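Local coordinates for periplasmic beta-glucosidase (Pseudomonas aeruginosa, PDB 6R5T), which probably hydrolyses terminal, non-reducing beta-D-glucosyl residues of beta-glucosides, releasing beta-D-glucose, as a periplasmic glycoside hydrolase of family 3, at residues R188-V193 with A484-S489. The protein carries 1 engineered substitution. Numbering follows the deposited sequence.
With BGC (beta-D-glucopyranose), chain C; GAL (beta-D-galactopyranose), chain B.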
loop_
_atom_site.group_PDB
_atom_site.type_symbol
_atom_site.label_atom_id
_atom_site.label_comp_id
_atom_site.label_asym_id
_atom_site.label_seq_id
_atom_site.Cartn_x
_atom_site.Cartn_y
_atom_site.Cartn_z
ATOM N N ARG A 188 6.756 -1.882 6.012
ATOM C CA ARG A 188 8.140 -2.194 6.397
ATOM C C ARG A 188 8.671 -1.007 7.176
ATOM O O ARG A 188 8.634 0.136 6.715
ATOM C CB ARG A 188 9.027 -2.492 5.175
ATOM C CG ARG A 188 8.535 -3.721 4.422
ATOM C CD ARG A 188 9.391 -4.113 3.246
ATOM N NE ARG A 188 9.331 -3.266 2.058
ATOM C CZ ARG A 188 8.463 -3.395 1.017
ATOM N NH1 ARG A 188 7.460 -4.245 1.005
ATOM N NH2 ARG A 188 8.615 -2.630 -0.050
ATOM N N ASP A 189 9.206 -1.264 8.361
ATOM C CA ASP A 189 9.680 -0.137 9.180
ATOM C C ASP A 189 10.771 0.634 8.419
ATOM O O ASP A 189 11.556 0.069 7.614
ATOM C CB ASP A 189 10.127 -0.620 10.562
ATOM C CG ASP A 189 10.011 0.472 11.635
ATOM O OD1 ASP A 189 9.695 1.648 11.298
ATOM O OD2 ASP A 189 10.182 0.107 12.837
ATOM N N TYR A 190 10.791 1.938 8.656
ATOM C CA TYR A 190 11.776 2.886 8.109
ATOM C C TYR A 190 11.559 3.127 6.615
ATOM O O TYR A 190 12.287 3.950 6.038
ATOM C CB TYR A 190 13.188 2.354 8.317
ATOM C CG TYR A 190 13.476 1.746 9.654
ATOM C CD1 TYR A 190 13.259 2.447 10.846
ATOM C CD2 TYR A 190 13.991 0.462 9.711
ATOM C CE1 TYR A 190 13.606 1.874 12.051
ATOM C CE2 TYR A 190 14.334 -0.118 10.914
ATOM C CZ TYR A 190 14.105 0.574 12.084
ATOM O OH TYR A 190 14.509 0.034 13.301
ATOM N N ASN A 191 10.530 2.540 6.022
ATOM C CA ASN A 191 10.452 2.583 4.546
ATOM C C ASN A 191 9.805 3.891 4.090
ATOM O O ASN A 191 9.155 4.644 4.856
ATOM C CB ASN A 191 9.690 1.384 3.979
ATOM C CG ASN A 191 9.977 1.125 2.512
ATOM O OD1 ASN A 191 11.012 1.574 1.983
ATOM N ND2 ASN A 191 9.093 0.399 1.848
ATOM N N THR A 192 10.047 4.142 2.826
ATOM C CA THR A 192 9.520 5.268 2.049
ATOM C C THR A 192 8.079 5.629 2.383
ATOM O O THR A 192 7.215 4.752 2.423
ATOM C CB THR A 192 9.557 4.814 0.591
ATOM O OG1 THR A 192 10.925 4.495 0.317
ATOM C CG2 THR A 192 9.052 5.875 -0.359
ATOM N N VAL A 193 7.820 6.930 2.517
ATOM C CA VAL A 193 6.464 7.460 2.651
ATOM C C VAL A 193 6.229 8.413 1.523
ATOM O O VAL A 193 7.040 9.342 1.296
ATOM C CB VAL A 193 6.186 8.111 4.012
ATOM C CG1 VAL A 193 4.808 8.762 4.046
ATOM C CG2 VAL A 193 6.347 7.099 5.147
ATOM N N ALA A 484 5.584 -7.111 17.675
ATOM C CA ALA A 484 4.888 -5.816 17.439
ATOM C C ALA A 484 5.710 -4.714 18.071
ATOM O O ALA A 484 5.291 -4.063 19.044
ATOM C CB ALA A 484 3.478 -5.823 17.979
ATOM N N HIS A 485 6.889 -4.553 17.513
ATOM C CA HIS A 485 7.894 -3.637 18.060
ATOM C C HIS A 485 8.619 -2.965 16.883
ATOM O O HIS A 485 8.320 -3.249 15.707
ATOM C CB HIS A 485 8.604 -4.457 19.139
ATOM C CG HIS A 485 10.067 -4.540 19.034
ATOM N ND1 HIS A 485 10.668 -5.530 18.324
ATOM C CD2 HIS A 485 11.029 -3.709 19.456
ATOM C CE1 HIS A 485 11.964 -5.337 18.358
ATOM N NE2 HIS A 485 12.216 -4.226 19.040
ATOM N N GLU A 486 9.512 -2.066 17.193
ATOM C CA GLU A 486 10.332 -1.481 16.115
ATOM C C GLU A 486 10.916 -2.580 15.226
ATOM O O GLU A 486 11.485 -3.588 15.733
ATOM C CB GLU A 486 11.416 -0.618 16.727
ATOM C CG GLU A 486 12.358 -0.068 15.684
ATOM C CD GLU A 486 13.476 0.779 16.217
ATOM O OE1 GLU A 486 13.560 0.900 17.486
ATOM O OE2 GLU A 486 14.213 1.416 15.388
ATOM N N ALA A 487 10.891 -2.342 13.916
ATOM C CA ALA A 487 11.458 -3.196 12.837
ATOM C C ALA A 487 10.711 -4.538 12.694
ATOM O O ALA A 487 10.973 -5.194 11.653
ATOM C CB ALA A 487 12.927 -3.401 12.987
ATOM N N SER A 488 9.700 -4.902 13.507
ATOM C CA SER A 488 9.058 -6.235 13.427
ATOM C C SER A 488 7.836 -6.199 12.503
ATOM O O SER A 488 6.724 -6.398 12.955
ATOM C CB SER A 488 8.665 -6.731 14.798
ATOM O OG SER A 488 9.780 -6.764 15.665
ATOM N N SER A 489 8.039 -5.898 11.237
ATOM C CA SER A 489 6.922 -5.867 10.290
ATOM C C SER A 489 6.552 -7.308 9.951
ATOM O O SER A 489 7.413 -8.165 9.799
ATOM C CB SER A 489 7.305 -5.082 9.104
ATOM O OG SER A 489 7.610 -3.764 9.513
HETATM C C2 BGC C . 12.658 6.430 20.329
HETATM C C3 BGC C . 14.195 6.461 20.215
HETATM C C4 BGC C . 14.595 5.134 19.515
HETATM C C5 BGC C . 13.929 5.151 18.127
HETATM C C6 BGC C . 14.179 3.885 17.338
HETATM C C1 BGC C . 12.053 6.280 18.929
HETATM O O1 BGC C . 10.685 6.143 19.156
HETATM O O2 BGC C . 12.092 7.588 20.931
HETATM O O3 BGC C . 14.759 6.482 21.542
HETATM O O4 BGC C . 16.025 5.128 19.378
HETATM O O5 BGC C . 12.545 5.098 18.301
HETATM O O6 BGC C . 13.563 3.986 16.050
HETATM C C1 GAL B . 16.712 4.039 20.004
HETATM C C2 GAL B . 16.541 4.032 21.537
HETATM C C3 GAL B . 17.382 2.882 22.099
HETATM C C4 GAL B . 16.902 1.565 21.442
HETATM C C5 GAL B . 16.994 1.719 19.911
HETATM C C6 GAL B . 16.409 0.513 19.188
HETATM O O2 GAL B . 16.969 5.280 22.059
HETATM O O3 GAL B . 17.156 2.830 23.522
HETATM O O4 GAL B . 15.525 1.418 21.864
HETATM O O5 GAL B . 16.199 2.856 19.424
HETATM O O6 GAL B . 16.459 0.747 17.759
#
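Glu-486 meets Tyr-190 through its carboxylate: the hydroxyl OH of Tyr-190 donates to OE2 of Glu-486 at 2.5 Å, arriving on the anti side and 28° out of the carboxylate plane. OE2 also lies at the edge of the phenol ring, whose plane stands 74° from that of the carboxylate. With CG anti to the backbone N (chi1 176°) and an extended chain beyond it, Glu-486 reaches the sugars: O6 of the glucose unit donates to OE2 of Glu-486 (2.7 Å), and O6 of the galactose unit to OE1 of Glu-486 (2.9 Å). Arg-585 of the second subunit adds a salt bridge to OE2 of Glu-486. At Ala-487 the backbone N donates, nearly straight, to the anti lone pair of Asp-189 OD2 (2.8 Å), while CB of Ala-487 lies 4.1 Å from CE2 of Tyr-190. OD1 of Asp-189 accepts from NE1 of Trp-135, and CG of Asp-189 sits 3.8 Å above one face of the Tyr-190 ring, toward the rim. Ser-489 closes the row with a weak bond, Asp-189 N to Ser-489 OG (3.2 Å); the stronger partner of this hydroxyl is the carbonyl of Gly-187. Two type II turns, Arg-188 to Asn-191 and His-485 to Ser-488, thus join the N-terminal TIM-barrel and C-terminal domains at the sugar-binding pocket, an interdomain site characteristic of glycoside hydrolase family 3.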